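Local coordinates for epimerase family protein SDR39U1 (Homo sapiens, PDB 4B4O) that binds NADPH and is a putative NADP-dependent oxidoreductase of the epimerase/dehydratase family of short-chain dehydrogenases/reductases, at residues A247-V252 with M260-Q265; Y112-T117 with G127-F132. The protein carries 3 engineered substitutions. One frame throughout, in Å; residues are numbered along the deposited sequence.

How the contacts relate
Contact 2 lies wholly earlier in the chain than contact 1. Their centres are about 14 Å apart. Contact 2 belongs to the epimerase/dehydratase family region, contact 1 to the DUF1731 region, so their meeting joins the two. Gly264 O lies 3.0 Å from Ser115 N, a probable backbone hydrogen bond. Beside it the CG of Gln265 packs against the backbone of Tyr112. Elsewhere Met260 CE, of a selenomethionine, sits 3.7 Å from Phe132 CZ. Neither contact lies at the NADP-binding residues. The side chains of Leu261 and Tyr112 stand about 10 and 11 Å from the bound NADPH.

Contact 1: A247-V252 with M260-Q265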
loop_
_atom_site.group_PDB
_atom_site.type_symbol
_atom_site.label_atom_id
_atom_site.label_comp_id
_atom_site.label_asym_id
_atom_site.label_seq_id
_atom_site.Cartn_x
_atom_site.Cartn_y
_atom_site.Cartn_z
ATOM N N ALA A 247 -12.962 13.663 -17.543
ATOM C CA ALA A 247 -12.237 14.863 -17.969
ATOM C C ALA A 247 -11.750 15.671 -16.767
ATOM O O ALA A 247 -10.638 16.191 -16.784
ATOM C CB ALA A 247 -13.085 15.715 -18.897
ATOM N N VAL A 248 -12.562 15.733 -15.711
ATOM C CA VAL A 248 -12.255 16.551 -14.535
ATOM C C VAL A 248 -11.190 15.866 -13.688
ATOM O O VAL A 248 -10.320 16.530 -13.130
ATOM C CB VAL A 248 -13.510 16.843 -13.647
ATOM C CG1 VAL A 248 -13.124 17.527 -12.359
ATOM C CG2 VAL A 248 -14.556 17.693 -14.370
ATOM N N VAL A 249 -11.280 14.550 -13.546
ATOM C CA VAL A 249 -10.272 13.806 -12.791
ATOM C C VAL A 249 -8.929 13.881 -13.533
ATOM O O VAL A 249 -7.879 14.041 -12.917
ATOM C CB VAL A 249 -10.706 12.345 -12.553
ATOM C CG1 VAL A 249 -9.599 11.532 -11.899
ATOM C CG2 VAL A 249 -11.987 12.295 -11.722
ATOM N N GLN A 250 -8.972 13.822 -14.858
ATOM C CA GLN A 250 -7.754 13.980 -15.667
ATOM C C GLN A 250 -7.156 15.381 -15.556
ATOM O O GLN A 250 -5.943 15.538 -15.511
ATOM C CB GLN A 250 -8.012 13.592 -17.133
ATOM C CG GLN A 250 -7.798 12.094 -17.342
ATOM C CD GLN A 250 -8.476 11.497 -18.570
ATOM O OE1 GLN A 250 -9.294 12.156 -19.216
ATOM N NE2 GLN A 250 -8.137 10.247 -18.898
ATOM N N ALA A 251 -8.018 16.389 -15.507
ATOM C CA ALA A 251 -7.562 17.753 -15.357
ATOM C C ALA A 251 -6.795 17.908 -14.063
ATOM O O ALA A 251 -5.769 18.569 -14.031
ATOM C CB ALA A 251 -8.728 18.726 -15.379
ATOM N N VAL A 252 -7.302 17.336 -12.980
ATOM C CA VAL A 252 -6.693 17.569 -11.664
ATOM C C VAL A 252 -5.449 16.724 -11.463
ATOM O O VAL A 252 -4.470 17.219 -10.965
ATOM C CB VAL A 252 -7.694 17.357 -10.503
ATOM C CG1 VAL A 252 -6.971 17.440 -9.164
ATOM C CG2 VAL A 252 -8.806 18.402 -10.561
HETATM N N MSE A 260 -5.356 5.351 -12.105
HETATM C CA MSE A 260 -5.546 4.755 -10.788
HETATM C C MSE A 260 -6.910 5.031 -10.236
HETATM O O MSE A 260 -7.348 4.320 -9.328
HETATM C CB MSE A 260 -4.522 5.315 -9.800
HETATM C CG MSE A 260 -3.160 4.668 -10.042
HETATM SE SE MSE A 260 -1.805 5.576 -8.955
HETATM C CE MSE A 260 -2.244 7.214 -9.924
ATOM N N LEU A 261 -7.590 6.050 -10.759
ATOM C CA LEU A 261 -8.912 6.448 -10.259
ATOM C C LEU A 261 -10.061 5.996 -11.180
ATOM O O LEU A 261 -11.102 5.544 -10.698
ATOM C CB LEU A 261 -8.972 7.979 -10.047
ATOM C CG LEU A 261 -8.323 8.631 -8.812
ATOM C CD1 LEU A 261 -6.836 8.319 -8.835
ATOM C CD2 LEU A 261 -8.502 10.142 -8.751
ATOM N N LEU A 262 -9.871 6.137 -12.490
ATOM C CA LEU A 262 -10.921 5.865 -13.483
ATOM C C LEU A 262 -10.975 4.421 -13.950
ATOM O O LEU A 262 -11.980 3.984 -14.492
ATOM C CB LEU A 262 -10.728 6.756 -14.713
ATOM C CG LEU A 262 -10.796 8.272 -14.515
ATOM C CD1 LEU A 262 -10.347 8.974 -15.780
ATOM C CD2 LEU A 262 -12.191 8.708 -14.120
ATOM N N GLU A 263 -9.899 3.676 -13.723
ATOM C CA GLU A 263 -9.837 2.286 -14.139
ATOM C C GLU A 263 -9.464 1.400 -12.970
ATOM O O GLU A 263 -9.181 1.885 -11.875
ATOM C CB GLU A 263 -8.826 2.122 -15.275
ATOM C CG GLU A 263 -9.032 3.070 -16.448
ATOM C CD GLU A 263 -8.117 2.762 -17.617
ATOM O OE1 GLU A 263 -8.054 1.587 -18.017
ATOM O OE2 GLU A 263 -7.458 3.694 -18.127
ATOM N N GLY A 264 -9.472 0.094 -13.204
ATOM C CA GLY A 264 -9.245 -0.873 -12.144
ATOM C C GLY A 264 -8.952 -2.302 -12.555
ATOM O O GLY A 264 -9.159 -2.699 -13.690
ATOM N N GLN A 265 -8.450 -3.056 -11.582
ATOM C CA GLN A 265 -8.050 -4.453 -11.747
ATOM C C GLN A 265 -8.891 -5.283 -10.795
ATOM O O GLN A 265 -9.005 -4.936 -9.602
ATOM C CB GLN A 265 -6.598 -4.685 -11.292
ATOM C CG GLN A 265 -5.532 -3.711 -11.752
ATOM C CD GLN A 265 -5.474 -2.410 -10.986
ATOM O OE1 GLN A 265 -6.237 -2.177 -10.058
ATOM N NE2 GLN A 265 -4.524 -1.553 -11.372
#
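Val249 meets Leu261 and Leu262 with different parts of its side chain. Its CG1 methyl comes up to Leu261, where CD2 lies 3.6 Å away. The two side chains cross obliquely. CG1 also lies 4.1 Å from Leu261 CB, so one methyl spans the root and one branch of the leucine. This methyl is anti to the backbone N (chi1 174°), which turns it to Leu261. The second leucine touches lower on the valine, at its branch point, with Leu262 CD2 4.2 Å from Val249 CB. Helix 246-253 and helix 255-262 are consecutive, with a single residue between them, and pack against each other within the DUF1731 region. Val249 and Leu262 both also touch Ile183 from a loop, which adds a third apolar partner. At the more exposed margin the side chain of Gln250, extended beyond CG, reaches toward Leu262. Its NE2 approaches Leu262 CD1 at 4.0 Å, and the two side chains cross at about a right angle. This is van der Waals contact. No hydrogen bond links the two segments, and their packing is apolar apart from that amide. Past Leu262 the chain leaves the helix at Glu263, while the carbonyl of Leu261 accepts a hydrogen bond from Gln188 NE2.

Contact 2: Y112-T117 with G127-F132; sequences YQPSLT and GDFDFF
Phe129 presses its ring against the backbone and side chain of Gln113. On the close side the ring end meets main chain, with Phe129 CZ 3.3 Å from Gln113 CA and 3.6 Å from Tyr112 C. Gln113 CB stands over one face of the ring, 4.1 Å from its centroid, in a CH-pi contact offset toward the rim. Pro114 CD approaches Phe129 CE1 obliquely at 3.6 Å. The ring reaches this site with CG between the backbone N and the carbonyl carbon (chi1 54°). The solvent side is the glutamine amide. Its OE1 lies over the same face, 3.5 Å from Phe129 CG, with amide and ring planes 33° apart. A bend at chi2 brings NE2 back to Pro114 O, 3.0 Å away, and this bond probably limits the amide's rotation. With an alanine at Phe129, Gln113 CB and Pro114 CD would probably lose their aromatic partner and a gap would open between the two arms of the loop. The loose part is Ser115 to Thr117, an ST turn that does not touch 127-132. Asp130 occupies the N-cap of helix 131-143, and its OD1 is hydrogen-bonded to Ser133 OG. The contact thus packs together the two ends of the loop region that joins strand 102-108 to helix 131-143 in the Rossmann-type fold.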
loop_
_atom_site.group_PDB
_atom_site.type_symbol
_atom_site.label_atom_id
_atom_site.label_comp_id
_atom_site.label_asym_id
_atom_site.label_seq_id
_atom_site.Cartn_x
_atom_site.Cartn_y
_atom_site.Cartn_z
ATOM N N TYR A 112 -0.922 -5.101 -12.180
ATOM C CA TYR A 112 -1.882 -5.824 -13.015
ATOM C C TYR A 112 -2.628 -4.877 -13.967
ATOM O O TYR A 112 -3.097 -3.816 -13.571
ATOM C CB TYR A 112 -2.882 -6.606 -12.155
ATOM C CG TYR A 112 -2.234 -7.425 -11.066
ATOM C CD1 TYR A 112 -1.400 -8.489 -11.363
ATOM C CD2 TYR A 112 -2.453 -7.122 -9.728
ATOM C CE1 TYR A 112 -0.800 -9.223 -10.358
ATOM C CE2 TYR A 112 -1.862 -7.860 -8.709
ATOM C CZ TYR A 112 -1.035 -8.906 -9.031
ATOM O OH TYR A 112 -0.473 -9.639 -8.014
ATOM N N GLN A 113 -2.686 -5.275 -15.228
ATOM C CA GLN A 113 -3.268 -4.474 -16.277
ATOM C C GLN A 113 -4.749 -4.183 -15.971
ATOM O O GLN A 113 -5.557 -5.092 -15.861
ATOM C CB GLN A 113 -3.087 -5.224 -17.606
ATOM C CG GLN A 113 -3.883 -4.762 -18.820
ATOM C CD GLN A 113 -3.434 -3.435 -19.422
ATOM O OE1 GLN A 113 -2.400 -3.355 -20.157
ATOM N NE2 GLN A 113 -4.252 -2.387 -19.184
ATOM N N PRO A 114 -5.106 -2.899 -15.835
ATOM C CA PRO A 114 -6.515 -2.575 -15.649
ATOM C C PRO A 114 -7.357 -3.087 -16.798
ATOM O O PRO A 114 -6.928 -3.045 -17.950
ATOM C CB PRO A 114 -6.522 -1.051 -15.632
ATOM C CG PRO A 114 -5.160 -0.677 -15.169
ATOM C CD PRO A 114 -4.265 -1.686 -15.830
ATOM N N SER A 115 -8.552 -3.563 -16.454
ATOM C CA SER A 115 -9.409 -4.313 -17.362
ATOM C C SER A 115 -10.790 -4.469 -16.738
ATOM O O SER A 115 -10.928 -4.575 -15.536
ATOM C CB SER A 115 -8.819 -5.700 -17.629
ATOM O OG SER A 115 -9.744 -6.545 -18.305
ATOM N N LEU A 116 -11.810 -4.468 -17.574
ATOM C CA LEU A 116 -13.159 -4.648 -17.100
ATOM C C LEU A 116 -13.544 -6.133 -17.061
ATOM O O LEU A 116 -14.587 -6.493 -16.505
ATOM C CB LEU A 116 -14.132 -3.846 -17.983
ATOM C CG LEU A 116 -14.108 -2.330 -17.752
ATOM C CD1 LEU A 116 -14.766 -1.607 -18.934
ATOM C CD2 LEU A 116 -14.768 -1.989 -16.410
ATOM N N THR A 117 -12.718 -6.977 -17.678
ATOM C CA THR A 117 -13.017 -8.401 -17.825
ATOM C C THR A 117 -11.997 -9.325 -17.134
ATOM O O THR A 117 -12.361 -10.406 -16.715
ATOM C CB THR A 117 -13.088 -8.772 -19.323
ATOM O OG1 THR A 117 -11.795 -8.562 -19.921
ATOM C CG2 THR A 117 -14.174 -7.924 -20.056
ATOM N N GLY A 127 3.324 -5.700 -14.911
ATOM C CA GLY A 127 4.510 -4.902 -14.641
ATOM C C GLY A 127 5.207 -4.231 -15.816
ATOM O O GLY A 127 6.346 -3.781 -15.645
ATOM N N ASP A 128 4.534 -4.099 -16.961
ATOM C CA ASP A 128 5.213 -3.733 -18.192
ATOM C C ASP A 128 4.410 -2.937 -19.239
ATOM O O ASP A 128 4.729 -2.989 -20.423
ATOM C CB ASP A 128 5.699 -5.025 -18.847
ATOM C CG ASP A 128 4.551 -6.013 -19.142
ATOM O OD1 ASP A 128 3.386 -5.793 -18.734
ATOM O OD2 ASP A 128 4.827 -7.037 -19.803
ATOM N N PHE A 129 3.382 -2.204 -18.822
ATOM C CA PHE A 129 2.441 -1.573 -19.778
ATOM C C PHE A 129 2.146 -0.095 -19.525
ATOM O O PHE A 129 1.454 0.536 -20.313
ATOM C CB PHE A 129 1.116 -2.341 -19.776
ATOM C CG PHE A 129 0.534 -2.488 -18.418
ATOM C CD1 PHE A 129 -0.213 -1.465 -17.860
ATOM C CD2 PHE A 129 0.791 -3.623 -17.670
ATOM C CE1 PHE A 129 -0.732 -1.586 -16.585
ATOM C CE2 PHE A 129 0.275 -3.759 -16.402
ATOM C CZ PHE A 129 -0.491 -2.743 -15.852
ATOM N N ASP A 130 2.630 0.437 -18.416
ATOM C CA ASP A 130 2.475 1.853 -18.112
ATOM C C ASP A 130 3.483 2.238 -17.035
ATOM O O ASP A 130 4.235 1.403 -16.544
ATOM C CB ASP A 130 1.026 2.199 -17.704
ATOM C CG ASP A 130 0.628 1.659 -16.310
ATOM O OD1 ASP A 130 1.449 1.096 -15.566
ATOM O OD2 ASP A 130 -0.571 1.771 -15.956
ATOM N N PHE A 131 3.468 3.494 -16.644
ATOM C CA PHE A 131 4.433 3.971 -15.687
ATOM C C PHE A 131 4.394 3.245 -14.332
ATOM O O PHE A 131 5.436 2.881 -13.768
ATOM C CB PHE A 131 4.233 5.466 -15.460
ATOM C CG PHE A 131 5.122 6.024 -14.390
ATOM C CD1 PHE A 131 6.379 6.487 -14.706
ATOM C CD2 PHE A 131 4.706 6.062 -13.082
ATOM C CE1 PHE A 131 7.202 6.995 -13.733
ATOM C CE2 PHE A 131 5.525 6.559 -12.103
ATOM C CZ PHE A 131 6.774 7.030 -12.431
ATOM N N PHE A 132 3.193 3.068 -13.792
ATOM C CA PHE A 132 3.048 2.484 -12.452
ATOM C C PHE A 132 3.313 0.981 -12.411
ATOM O O PHE A 132 3.824 0.470 -11.424
ATOM C CB PHE A 132 1.671 2.818 -11.888
ATOM C CG PHE A 132 1.472 4.272 -11.674
ATOM C CD1 PHE A 132 2.135 4.924 -10.635
ATOM C CD2 PHE A 132 0.670 5.007 -12.523
ATOM C CE1 PHE A 132 1.994 6.280 -10.449
ATOM C CE2 PHE A 132 0.510 6.377 -12.343
ATOM C CZ PHE A 132 1.188 7.017 -11.305
#